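Local coordinates for acetylcholine-binding protein (Bulinus truncatus, PDB 2BJ0) that probably binds acetylcholine as a soluble pentamer whose subunits resemble the extracellular ligand-binding domain of nicotinic receptors, at residues 24-28 with 53-57; 127-132 with 199-203; 6-10 with 60-64; 81-85 with 144-149. One frame throughout, in Å; residues are numbered along the deposited sequence.

The four contacts sample the subunit from one end to the other. Contacts 1 and 4 make up the deeper part: their centres lie about 9 Å apart and they touch, Leu25 packing on Trp81 and Trp56 on Pro83. Contact 1 is backbone pairing inside a beta hairpin, whereas contact 4 joins two loops through a buried histidine-aspartate bond and aromatic packing. Contact 3, about 17 Å from contact 1 between centres, sets the N-terminal helix on the turn that follows strand 45-57, almost wholly by apolar and aromatic contact. Contact 2 is a surface contact beyond the chain's centre from contact 1, near the C-terminus, and mixes backbone and arginine hydrogen bonds with a little apolar packing round Val127.

Contact 1 (24-28 with 53-57)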
loop_
_atom_site.group_PDB
_atom_site.type_symbol
_atom_site.label_atom_id
_atom_site.label_comp_id
_atom_site.label_asym_id
_atom_site.label_seq_id
_atom_site.Cartn_x
_atom_site.Cartn_y
_atom_site.Cartn_z
ATOM N N PRO A 24 -11.604 -16.755 -29.257
ATOM C CA PRO A 24 -11.052 -15.778 -28.318
ATOM C C PRO A 24 -12.149 -14.890 -27.725
ATOM O O PRO A 24 -13.183 -14.657 -28.363
ATOM C CB PRO A 24 -10.115 -14.942 -29.181
ATOM C CG PRO A 24 -9.919 -15.720 -30.424
ATOM C CD PRO A 24 -11.153 -16.513 -30.637
ATOM N N LEU A 25 -11.930 -14.421 -26.497
ATOM C CA LEU A 25 -12.803 -13.419 -25.901
ATOM C C LEU A 25 -12.513 -12.088 -26.575
ATOM O O LEU A 25 -11.365 -11.670 -26.648
ATOM C CB LEU A 25 -12.564 -13.314 -24.387
ATOM C CG LEU A 25 -13.351 -12.254 -23.628
ATOM C CD1 LEU A 25 -14.766 -12.728 -23.432
ATOM C CD2 LEU A 25 -12.712 -11.972 -22.289
ATOM N N ASN A 26 -13.553 -11.438 -27.089
ATOM C CA ASN A 26 -13.403 -10.119 -27.698
ATOM C C ASN A 26 -13.449 -9.045 -26.637
ATOM O O ASN A 26 -14.442 -8.882 -25.942
ATOM C CB ASN A 26 -14.538 -9.822 -28.668
ATOM C CG ASN A 26 -14.376 -10.500 -29.997
ATOM O OD1 ASN A 26 -15.316 -10.496 -30.801
ATOM N ND2 ASN A 26 -13.196 -11.086 -30.259
ATOM N N VAL A 27 -12.401 -8.263 -26.533
ATOM C CA VAL A 27 -12.440 -7.204 -25.567
ATOM C C VAL A 27 -12.290 -5.898 -26.300
ATOM O O VAL A 27 -11.300 -5.689 -26.977
ATOM C CB VAL A 27 -11.318 -7.386 -24.515
ATOM C CG1 VAL A 27 -11.309 -6.221 -23.528
ATOM C CG2 VAL A 27 -11.500 -8.703 -23.802
ATOM N N SER A 28 -13.274 -5.016 -26.172
ATOM C CA SER A 28 -13.207 -3.729 -26.834
ATOM C C SER A 28 -12.657 -2.676 -25.904
ATOM O O SER A 28 -13.121 -2.577 -24.771
ATOM C CB SER A 28 -14.603 -3.301 -27.253
ATOM O OG SER A 28 -15.243 -4.382 -27.902
ATOM N N GLN A 53 -11.801 2.390 -21.346
ATOM C CA GLN A 53 -13.160 1.893 -21.331
ATOM C C GLN A 53 -13.139 0.515 -21.918
ATOM O O GLN A 53 -13.036 0.379 -23.130
ATOM C CB GLN A 53 -14.096 2.808 -22.146
ATOM C CG GLN A 53 -13.950 4.290 -21.837
ATOM C CD GLN A 53 -14.868 5.203 -22.658
ATOM O OE1 GLN A 53 -15.144 6.316 -22.237
ATOM N NE2 GLN A 53 -15.335 4.732 -23.820
ATOM N N ALA A 54 -13.203 -0.509 -21.067
ATOM C CA ALA A 54 -13.075 -1.878 -21.518
ATOM C C ALA A 54 -14.412 -2.601 -21.444
ATOM O O ALA A 54 -15.082 -2.564 -20.405
ATOM C CB ALA A 54 -12.042 -2.629 -20.674
ATOM N N SER A 55 -14.805 -3.278 -22.524
ATOM C CA SER A 55 -15.986 -4.120 -22.428
ATOM C C SER A 55 -15.818 -5.490 -23.032
ATOM O O SER A 55 -15.023 -5.694 -23.957
ATOM C CB SER A 55 -17.254 -3.420 -22.921
ATOM O OG SER A 55 -17.023 -2.693 -24.097
ATOM N N TRP A 56 -16.542 -6.447 -22.462
ATOM C CA TRP A 56 -16.537 -7.804 -22.977
ATOM C C TRP A 56 -17.847 -8.428 -22.561
ATOM O O TRP A 56 -18.559 -7.847 -21.777
ATOM C CB TRP A 56 -15.312 -8.596 -22.496
ATOM C CG TRP A 56 -15.310 -8.850 -21.036
ATOM C CD1 TRP A 56 -15.700 -9.993 -20.402
ATOM C CD2 TRP A 56 -14.963 -7.921 -20.016
ATOM N NE1 TRP A 56 -15.592 -9.840 -19.037
ATOM C CE2 TRP A 56 -15.124 -8.578 -18.773
ATOM C CE3 TRP A 56 -14.502 -6.596 -20.015
ATOM C CZ2 TRP A 56 -14.868 -7.948 -17.554
ATOM C CZ3 TRP A 56 -14.230 -5.981 -18.781
ATOM C CH2 TRP A 56 -14.423 -6.659 -17.585
ATOM N N LYS A 57 -18.184 -9.589 -23.110
ATOM C CA LYS A 57 -19.477 -10.209 -22.826
ATOM C C LYS A 57 -19.304 -11.657 -22.410
ATOM O O LYS A 57 -18.492 -12.389 -22.981
ATOM C CB LYS A 57 -20.356 -10.125 -24.070
ATOM C CG LYS A 57 -21.784 -10.593 -23.911
ATOM C CD LYS A 57 -22.476 -10.570 -25.285
ATOM C CE LYS A 57 -23.967 -10.765 -25.130
ATOM N NZ LYS A 57 -24.627 -10.332 -26.381
HETATM O O HOH W 1 -16.792 -10.159 -25.616
#
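Ser28 and Ser55 face each other as an antiparallel hydrogen-bonded pair, the one bridge between these two pieces of strand. Ser28 N donates to Ser55 O at 2.9 Å, and Ser55 N returns the bond to Ser28 O. Two CA-H...O contacts flank the pair, from Val27 CA to Ser55 O and from Ala54 CA to Ser28 O, the latter 3.3 Å long. Further along, the strands no longer bond directly: a water gives a hydrogen to Asn26 O at 2.7 Å and accepts one from Lys57 N, so linking the two strands.

The apolar contacts gather on Trp56. Its CB lies 4.0 Å from Val27 CG2, the two side chains running side by side in the same direction. Leu25 reaches the indole at an oblique slant, CD2 4.1 Å from Trp56 CD1, while Leu25 CD1 rests against Lys57 O. With CG between its backbone N and carbonyl carbon (chi1 67°), the indole swings away from strand 25-28 and leaves mainly CB and CD1 against it.

The hairpin of strands 25-40 and 45-57 is thus held at its open end. On the other edge of 25-28, Leu25 and Val27 bond through their backbones to strand 149-153; Trp56 packs on strand 109-121 and meets Trp81 edge-to-face.

Contact 2 (127-132 with 199-203); sequences VDTEPG and AFRKK
Val127 O takes the backbone N-H of Lys202 at 2.9 Å and so ties the loop before strand 133-141 to the end of strand 190-202. The loop 127-132 lies between Cys122 and Cys135, whose disulfide closes the Cys-loop, which gives its name to the receptor family this protein resembles. Val127 also supplies the apolar part. Its CG2 sits 3.6 Å from Phe200 CE2, approaching the ring obliquely, and its CG1 meets the aliphatic CD of Lys202 at 3.8 Å.

Further round the loop, Arg201 NH1 donates to Glu130 O at 3.0 Å, on a lone pair in the carbonyl plane, although the oxygen is tilted 18° from the guanidinium plane. The Glu130 carboxylate is near too, but well out of that plane, so that no N-H points at it and it can probably add only a long-range attraction. Arg201 leaves the strand with CG between its backbone N and carbonyl carbon (chi1 62°) and then runs extended as far as NE, its CB and CD passing along Thr129 O.

The next shell fixes these groups. Asp171 makes a salt bridge with Arg201 NE, and Phe170 meets the Phe200 ring edge-to-face. A leucine in place of Arg201 would probably leave Glu130 O without its donor and Asp171 without its salt-bridge partner, with only the weak, long pairing to Lys203, setting the loop freer to move. Gly132, at a positive phi of 80°, lies so close to the strand that a side chain would strike Phe200 O; its CA is 3.3 Å from that oxygen.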
loop_
_atom_site.group_PDB
_atom_site.type_symbol
_atom_site.label_atom_id
_atom_site.label_comp_id
_atom_site.label_asym_id
_atom_site.label_seq_id
_atom_site.Cartn_x
_atom_site.Cartn_y
_atom_site.Cartn_z
ATOM N N VAL A 127 8.436 19.948 -27.449
ATOM C CA VAL A 127 7.170 20.155 -26.737
ATOM C C VAL A 127 6.760 21.610 -26.758
ATOM O O VAL A 127 5.604 21.962 -26.489
ATOM C CB VAL A 127 7.212 19.599 -25.259
ATOM C CG1 VAL A 127 8.004 20.501 -24.343
ATOM C CG2 VAL A 127 5.808 19.374 -24.718
ATOM N N ASP A 128 7.725 22.460 -27.067
ATOM C CA ASP A 128 7.488 23.881 -27.058
ATOM C C ASP A 128 7.479 24.517 -28.460
ATOM O O ASP A 128 7.786 25.696 -28.613
ATOM C CB ASP A 128 8.459 24.585 -26.102
ATOM C CG ASP A 128 7.972 25.970 -25.700
ATOM O OD1 ASP A 128 6.751 26.241 -25.847
ATOM O OD2 ASP A 128 8.729 26.858 -25.233
ATOM N N THR A 129 7.114 23.731 -29.470
ATOM C CA THR A 129 6.986 24.201 -30.843
ATOM C C THR A 129 5.546 23.998 -31.272
ATOM O O THR A 129 4.779 23.331 -30.562
ATOM C CB THR A 129 7.950 23.439 -31.789
ATOM O OG1 THR A 129 7.589 22.045 -31.847
ATOM C CG2 THR A 129 9.398 23.445 -31.244
ATOM N N GLU A 130 5.166 24.569 -32.419
ATOM C CA GLU A 130 3.764 24.506 -32.898
ATOM C C GLU A 130 3.258 23.093 -33.183
ATOM O O GLU A 130 2.078 22.824 -32.930
ATOM C CB GLU A 130 3.527 25.360 -34.155
ATOM C CG GLU A 130 4.425 26.581 -34.299
ATOM C CD GLU A 130 3.818 27.848 -33.734
ATOM O OE1 GLU A 130 2.820 27.742 -32.974
ATOM O OE2 GLU A 130 4.348 28.953 -34.051
ATOM N N PRO A 131 4.085 22.205 -33.749
ATOM C CA PRO A 131 3.655 20.824 -33.948
ATOM C C PRO A 131 3.729 20.005 -32.656
ATOM O O PRO A 131 3.031 19.008 -32.537
ATOM C CB PRO A 131 4.646 20.286 -35.002
ATOM C CG PRO A 131 5.389 21.498 -35.488
ATOM C CD PRO A 131 5.441 22.414 -34.296
ATOM N N GLY A 132 4.569 20.427 -31.708
ATOM C CA GLY A 132 4.588 19.829 -30.372
ATOM C C GLY A 132 5.356 18.521 -30.309
ATOM O O GLY A 132 6.093 18.194 -31.227
ATOM N N ALA A 199 -0.275 14.032 -29.907
ATOM C CA ALA A 199 0.633 15.145 -29.996
ATOM C C ALA A 199 0.141 16.234 -29.071
ATOM O O ALA A 199 -1.040 16.509 -29.017
ATOM C CB ALA A 199 0.685 15.674 -31.438
ATOM N N PHE A 200 1.055 16.851 -28.339
ATOM C CA PHE A 200 0.703 17.940 -27.446
ATOM C C PHE A 200 1.821 18.981 -27.377
ATOM O O PHE A 200 2.964 18.681 -27.683
ATOM C CB PHE A 200 0.381 17.387 -26.037
ATOM C CG PHE A 200 1.599 17.051 -25.197
ATOM C CD1 PHE A 200 2.350 15.915 -25.458
ATOM C CD2 PHE A 200 1.951 17.851 -24.114
ATOM C CE1 PHE A 200 3.460 15.613 -24.679
ATOM C CE2 PHE A 200 3.044 17.551 -23.326
ATOM C CZ PHE A 200 3.801 16.439 -23.607
ATOM N N ARG A 201 1.508 20.187 -26.922
ATOM C CA ARG A 201 2.523 21.216 -26.784
ATOM C C ARG A 201 2.257 22.051 -25.526
ATOM O O ARG A 201 1.181 21.968 -24.975
ATOM C CB ARG A 201 2.555 22.089 -28.053
ATOM C CG ARG A 201 1.246 22.829 -28.316
ATOM C CD ARG A 201 1.324 23.976 -29.333
ATOM N NE ARG A 201 0.013 24.619 -29.466
ATOM C CZ ARG A 201 -0.539 24.965 -30.627
ATOM N NH1 ARG A 201 0.094 24.721 -31.771
ATOM N NH2 ARG A 201 -1.739 25.525 -30.645
ATOM N N LYS A 202 3.246 22.813 -25.046
ATOM C CA LYS A 202 3.026 23.748 -23.932
ATOM C C LYS A 202 2.147 24.932 -24.398
ATOM O O LYS A 202 2.214 25.313 -25.559
ATOM C CB LYS A 202 4.361 24.244 -23.360
ATOM C CG LYS A 202 5.276 23.118 -22.886
ATOM C CD LYS A 202 6.665 23.589 -22.506
ATOM C CE LYS A 202 6.870 23.508 -20.987
ATOM N NZ LYS A 202 8.327 23.371 -20.554
ATOM N N LYS A 203 1.323 25.499 -23.519
ATOM C CA LYS A 203 0.513 26.678 -23.885
ATOM C C LYS A 203 1.370 27.939 -23.933
ATOM O O LYS A 203 2.408 28.006 -23.260
ATOM C CB LYS A 203 -0.635 26.904 -22.911
ATOM C CG LYS A 203 -1.671 25.844 -22.950
ATOM C CD LYS A 203 -2.988 26.353 -22.442
ATOM C CE LYS A 203 -4.033 25.271 -22.657
ATOM N NZ LYS A 203 -5.194 25.756 -23.421
#

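Contact 3 (6-10 with 60-64)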
loop_
_atom_site.group_PDB
_atom_site.type_symbol
_atom_site.label_atom_id
_atom_site.label_comp_id
_atom_site.label_asym_id
_atom_site.label_seq_id
_atom_site.Cartn_x
_atom_site.Cartn_y
_atom_site.Cartn_z
ATOM N N LEU A 6 -25.253 -17.678 -8.317
ATOM C CA LEU A 6 -24.527 -17.629 -9.579
ATOM C C LEU A 6 -23.193 -16.875 -9.377
ATOM O O LEU A 6 -22.161 -17.254 -9.914
ATOM C CB LEU A 6 -25.365 -16.958 -10.667
ATOM C CG LEU A 6 -24.713 -16.880 -12.052
ATOM C CD1 LEU A 6 -24.263 -18.215 -12.565
ATOM C CD2 LEU A 6 -25.720 -16.283 -12.997
ATOM N N LEU A 7 -23.231 -15.819 -8.577
ATOM C CA LEU A 7 -22.041 -15.040 -8.293
ATOM C C LEU A 7 -20.962 -15.933 -7.699
ATOM O O LEU A 7 -19.775 -15.757 -7.962
ATOM C CB LEU A 7 -22.392 -13.866 -7.376
ATOM C CG LEU A 7 -21.520 -12.630 -7.440
ATOM C CD1 LEU A 7 -21.240 -12.209 -8.902
ATOM C CD2 LEU A 7 -22.225 -11.541 -6.677
ATOM N N ASN A 8 -21.368 -16.943 -6.947
ATOM C CA ASN A 8 -20.409 -17.902 -6.431
ATOM C C ASN A 8 -19.712 -18.735 -7.507
ATOM O O ASN A 8 -18.542 -19.072 -7.352
ATOM C CB ASN A 8 -21.083 -18.811 -5.396
ATOM C CG ASN A 8 -21.653 -18.032 -4.216
ATOM O OD1 ASN A 8 -21.370 -16.826 -4.028
ATOM N ND2 ASN A 8 -22.463 -18.717 -3.408
ATOM N N GLN A 9 -20.414 -19.096 -8.583
ATOM C CA GLN A 9 -19.738 -19.698 -9.749
ATOM C C GLN A 9 -18.800 -18.661 -10.414
ATOM O O GLN A 9 -17.645 -18.955 -10.688
ATOM C CB GLN A 9 -20.750 -20.246 -10.791
ATOM C CG GLN A 9 -20.061 -20.780 -12.057
ATOM C CD GLN A 9 -20.995 -21.054 -13.225
ATOM O OE1 GLN A 9 -22.181 -20.742 -13.157
ATOM N NE2 GLN A 9 -20.454 -21.644 -14.300
ATOM N N ILE A 10 -19.313 -17.457 -10.654
ATOM C CA ILE A 10 -18.591 -16.359 -11.311
ATOM C C ILE A 10 -17.307 -16.012 -10.552
ATOM O O ILE A 10 -16.230 -15.958 -11.123
ATOM C CB ILE A 10 -19.518 -15.128 -11.446
ATOM C CG1 ILE A 10 -20.632 -15.390 -12.472
ATOM C CG2 ILE A 10 -18.721 -13.855 -11.819
ATOM C CD1 ILE A 10 -21.654 -14.280 -12.588
ATOM N N TYR A 60 -23.197 -16.517 -19.904
ATOM C CA TYR A 60 -23.716 -17.116 -18.669
ATOM C C TYR A 60 -24.011 -16.107 -17.515
ATOM O O TYR A 60 -24.816 -16.415 -16.639
ATOM C CB TYR A 60 -22.893 -18.352 -18.249
ATOM C CG TYR A 60 -21.729 -18.171 -17.271
ATOM C CD1 TYR A 60 -21.950 -18.105 -15.899
ATOM C CD2 TYR A 60 -20.421 -18.156 -17.725
ATOM C CE1 TYR A 60 -20.881 -17.983 -14.995
ATOM C CE2 TYR A 60 -19.339 -18.038 -16.843
ATOM C CZ TYR A 60 -19.582 -17.955 -15.477
ATOM O OH TYR A 60 -18.518 -17.838 -14.612
ATOM N N TYR A 61 -23.399 -14.912 -17.563
ATOM C CA TYR A 61 -23.636 -13.827 -16.595
ATOM C C TYR A 61 -25.051 -13.271 -16.665
ATOM O O TYR A 61 -25.528 -12.672 -15.697
ATOM C CB TYR A 61 -22.651 -12.634 -16.762
ATOM C CG TYR A 61 -21.178 -12.846 -16.414
ATOM C CD1 TYR A 61 -20.653 -14.114 -16.133
ATOM C CD2 TYR A 61 -20.294 -11.757 -16.421
ATOM C CE1 TYR A 61 -19.274 -14.295 -15.867
ATOM C CE2 TYR A 61 -18.932 -11.924 -16.148
ATOM C CZ TYR A 61 -18.430 -13.177 -15.879
ATOM O OH TYR A 61 -17.079 -13.311 -15.618
ATOM N N SER A 62 -25.729 -13.448 -17.796
ATOM C CA SER A 62 -27.065 -12.836 -17.964
ATOM C C SER A 62 -28.091 -13.322 -16.926
ATOM O O SER A 62 -29.062 -12.637 -16.649
ATOM C CB SER A 62 -27.622 -13.102 -19.366
ATOM O OG SER A 62 -27.909 -14.485 -19.528
ATOM N N SER A 63 -27.872 -14.503 -16.361
ATOM C CA SER A 63 -28.778 -15.052 -15.369
ATOM C C SER A 63 -28.630 -14.384 -14.008
ATOM O O SER A 63 -29.317 -14.733 -13.055
ATOM C CB SER A 63 -28.534 -16.541 -15.230
ATOM O OG SER A 63 -29.104 -17.192 -16.338
ATOM N N LEU A 64 -27.706 -13.441 -13.914
ATOM C CA LEU A 64 -27.473 -12.751 -12.667
ATOM C C LEU A 64 -28.653 -11.838 -12.398
ATOM O O LEU A 64 -29.012 -11.607 -11.250
ATOM C CB LEU A 64 -26.168 -11.951 -12.757
ATOM C CG LEU A 64 -25.401 -11.522 -11.504
ATOM C CD1 LEU A 64 -24.983 -12.692 -10.578
ATOM C CD2 LEU A 64 -24.175 -10.731 -11.953
HETATM O O HOH W 2 -15.429 -14.841 -13.525
#
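Gln9 lays its amide over one face of the Tyr60 ring, the two side chains coming from opposite directions and their planes only 24° apart. Gln9 CD is 3.5 Å from Tyr60 CE1. Since Gln9 carries CG anti to its backbone N (chi1 176°) and stays extended beyond, the flat amide is delivered out over the ring; its NE2 has a hydrogen-bond partner in Glu13, four residues on and just past the end of helix 4-12. Tyr61 CD1 sits over the centre of the Tyr60 ring, 3.9 Å above its plane. Leu6 comes at the edge of Tyr60 instead, with CD1 near the ring plane.

Ile10 fits in beside both tyrosines. It slides past Tyr60 in the reverse direction, CG1 3.6 Å from Tyr60 CE1, and crosses Tyr61 obliquely with CD1 3.7 Å from Tyr61 CD1. This is the N-terminal helix of the subunit, as in the extracellular domains of the nicotinic receptor family, resting on the loop after strand 45-57, where 60-61 are the end of a 3-10 segment.

Toward the start of segment 6-10, Leu6 splays its two methyls: while CD1 goes to Tyr60, CD2 lies 3.6 Å from Ser63 CB and equally near Leu64 N. Leu64 CD1 approaches Leu7 CD1, the two leucines crossing at a slant, and also lies near Ile10 CD1. Leu7 reaches Asp15 of a neighbouring subunit as well. The polar link is a water that donates to Ile10 O at 2.8 Å and is hydrogen-bonded to Tyr61 OH at 3.1 Å.

Contact 4 (81-85 with 144-149)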
loop_
_atom_site.group_PDB
_atom_site.type_symbol
_atom_site.label_atom_id
_atom_site.label_comp_id
_atom_site.label_asym_id
_atom_site.label_seq_id
_atom_site.Cartn_x
_atom_site.Cartn_y
_atom_site.Cartn_z
ATOM N N TRP A 81 -13.499 -12.359 -13.231
ATOM C CA TRP A 81 -12.333 -12.145 -14.051
ATOM C C TRP A 81 -12.481 -10.793 -14.731
ATOM O O TRP A 81 -13.577 -10.452 -15.201
ATOM C CB TRP A 81 -12.256 -13.238 -15.107
ATOM C CG TRP A 81 -11.100 -13.087 -16.033
ATOM C CD1 TRP A 81 -9.867 -13.616 -15.874
ATOM C CD2 TRP A 81 -11.073 -12.358 -17.269
ATOM N NE1 TRP A 81 -9.065 -13.268 -16.932
ATOM C CE2 TRP A 81 -9.783 -12.481 -17.795
ATOM C CE3 TRP A 81 -12.018 -11.579 -17.973
ATOM C CZ2 TRP A 81 -9.401 -11.890 -19.015
ATOM C CZ3 TRP A 81 -11.647 -10.995 -19.191
ATOM C CH2 TRP A 81 -10.352 -11.154 -19.692
ATOM N N THR A 82 -11.376 -10.041 -14.794
ATOM C CA THR A 82 -11.290 -8.794 -15.569
ATOM C C THR A 82 -9.987 -8.827 -16.354
ATOM O O THR A 82 -9.034 -9.533 -15.982
ATOM C CB THR A 82 -11.341 -7.513 -14.673
ATOM O OG1 THR A 82 -10.325 -7.596 -13.666
ATOM C CG2 THR A 82 -12.668 -7.431 -13.885
ATOM N N PRO A 83 -9.938 -8.120 -17.481
ATOM C CA PRO A 83 -8.741 -8.181 -18.340
ATOM C C PRO A 83 -7.477 -7.752 -17.597
ATOM O O PRO A 83 -7.497 -6.760 -16.883
ATOM C CB PRO A 83 -9.070 -7.172 -19.448
ATOM C CG PRO A 83 -10.578 -7.260 -19.567
ATOM C CD PRO A 83 -11.018 -7.303 -18.090
ATOM N N ASP A 84 -6.381 -8.475 -17.792
ATOM C CA ASP A 84 -5.104 -8.070 -17.208
ATOM C C ASP A 84 -4.369 -7.104 -18.133
ATOM O O ASP A 84 -3.242 -7.366 -18.530
ATOM C CB ASP A 84 -4.245 -9.293 -16.887
ATOM C CG ASP A 84 -3.830 -10.069 -18.138
ATOM O OD1 ASP A 84 -4.648 -10.093 -19.106
ATOM O OD2 ASP A 84 -2.714 -10.642 -18.248
ATOM N N LEU A 85 -4.992 -5.967 -18.444
ATOM C CA LEU A 85 -4.363 -4.941 -19.281
ATOM C C LEU A 85 -3.178 -4.310 -18.578
ATOM O O LEU A 85 -3.275 -3.928 -17.406
ATOM C CB LEU A 85 -5.353 -3.838 -19.643
ATOM C CG LEU A 85 -6.572 -4.285 -20.442
ATOM C CD1 LEU A 85 -7.530 -3.136 -20.430
ATOM C CD2 LEU A 85 -6.174 -4.703 -21.865
ATOM N N HIS A 144 -2.426 -13.014 -21.730
ATOM C CA HIS A 144 -3.360 -13.748 -22.610
ATOM C C HIS A 144 -3.041 -13.443 -24.087
ATOM O O HIS A 144 -3.144 -12.306 -24.527
ATOM C CB HIS A 144 -4.831 -13.356 -22.315
ATOM C CG HIS A 144 -5.291 -13.680 -20.914
ATOM N ND1 HIS A 144 -5.167 -12.793 -19.863
ATOM C CD2 HIS A 144 -5.904 -14.779 -20.405
ATOM C CE1 HIS A 144 -5.647 -13.348 -18.759
ATOM N NE2 HIS A 144 -6.105 -14.550 -19.060
ATOM N N ASP A 145 -2.628 -14.454 -24.837
ATOM C CA ASP A 145 -2.304 -14.272 -26.284
ATOM C C ASP A 145 -3.596 -14.120 -27.090
ATOM O O ASP A 145 -4.680 -14.259 -26.533
ATOM C CB ASP A 145 -1.441 -15.434 -26.808
ATOM C CG ASP A 145 -2.161 -16.777 -26.760
ATOM O OD1 ASP A 145 -3.391 -16.830 -26.965
ATOM O OD2 ASP A 145 -1.576 -17.849 -26.519
ATOM N N ASN A 146 -3.506 -13.857 -28.398
ATOM C CA ASN A 146 -4.725 -13.514 -29.113
ATOM C C ASN A 146 -5.566 -14.707 -29.544
ATOM O O ASN A 146 -6.619 -14.542 -30.165
ATOM C CB ASN A 146 -4.473 -12.565 -30.268
ATOM C CG ASN A 146 -3.554 -13.141 -31.307
ATOM O OD1 ASN A 146 -3.257 -14.343 -31.308
ATOM N ND2 ASN A 146 -3.073 -12.276 -32.199
ATOM N N LYS A 147 -5.114 -15.902 -29.186
ATOM C CA LYS A 147 -5.963 -17.088 -29.270
ATOM C C LYS A 147 -7.014 -17.095 -28.176
ATOM O O LYS A 147 -8.050 -17.712 -28.339
ATOM C CB LYS A 147 -5.122 -18.361 -29.182
ATOM C CG LYS A 147 -4.822 -19.064 -30.494
ATOM C CD LYS A 147 -4.292 -18.147 -31.605
ATOM C CE LYS A 147 -4.022 -18.955 -32.900
ATOM N NZ LYS A 147 -4.038 -18.113 -34.156
ATOM N N GLN A 148 -6.752 -16.395 -27.064
ATOM C CA GLN A 148 -7.699 -16.317 -25.931
ATOM C C GLN A 148 -8.346 -14.943 -25.784
ATOM O O GLN A 148 -9.514 -14.847 -25.475
ATOM C CB GLN A 148 -6.983 -16.686 -24.627
ATOM C CG GLN A 148 -6.612 -18.133 -24.554
ATOM C CD GLN A 148 -5.997 -18.535 -23.228
ATOM O OE1 GLN A 148 -5.942 -17.750 -22.289
ATOM N NE2 GLN A 148 -5.517 -19.766 -23.158
ATOM N N PHE A 149 -7.580 -13.890 -26.057
ATOM C CA PHE A 149 -7.946 -12.520 -25.727
ATOM C C PHE A 149 -7.728 -11.673 -26.972
ATOM O O PHE A 149 -6.601 -11.345 -27.293
ATOM C CB PHE A 149 -6.976 -12.084 -24.640
ATOM C CG PHE A 149 -7.256 -10.758 -23.996
ATOM C CD1 PHE A 149 -6.992 -9.562 -24.644
ATOM C CD2 PHE A 149 -7.609 -10.713 -22.643
ATOM C CE1 PHE A 149 -7.186 -8.344 -24.019
ATOM C CE2 PHE A 149 -7.770 -9.492 -21.991
ATOM C CZ PHE A 149 -7.558 -8.299 -22.673
#
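Asp84 OD1 is gripped by two groups: His144 ND1, which donates to it at 2.9 Å, and the hydroxyl of Ser141. The histidine bond is bent, 146° at the hydrogen. OD1 lies close to the imidazole plane, yet the N-H comes in 51° out of the carboxylate plane, and the two planes stand almost perpendicular. Thr143 OG1 pairs with the other oxygen, OD2. Asp84 is also the centre of an inverse gamma turn.

Trp81 sets CZ2 over the rim of one face of His144, 4.0 Å above it, while the imidazole lies at the edge of the indole. Phe149 packs beside the tryptophan: its CE2 is 3.8 Å from Trp81 CH2 and 3.7 Å from Pro83 CB, which lies at the edge of the Phe149 ring. With CG anti to the backbone N (chi1 -172°), Phe149 extends far enough for CZ to reach Leu85 CD2 at 3.9 Å.

Two loops are joined here, those leading into strands 85-87 and 149-153, beside strands 25-40 and 45-57. Another subunit adjoins them, Ser74 of that chain packing on His144 and its Ala99 on Asp84.

An alanine at Asp84 is likely to leave His144 ND1 and the Ser141 hydroxyl without their acceptor and the imidazole freer to turn. Although the carboxylate is buried, the donors from His144, Ser141 and Thr143 would be expected to favour its ionised form, which would polarise the imidazole.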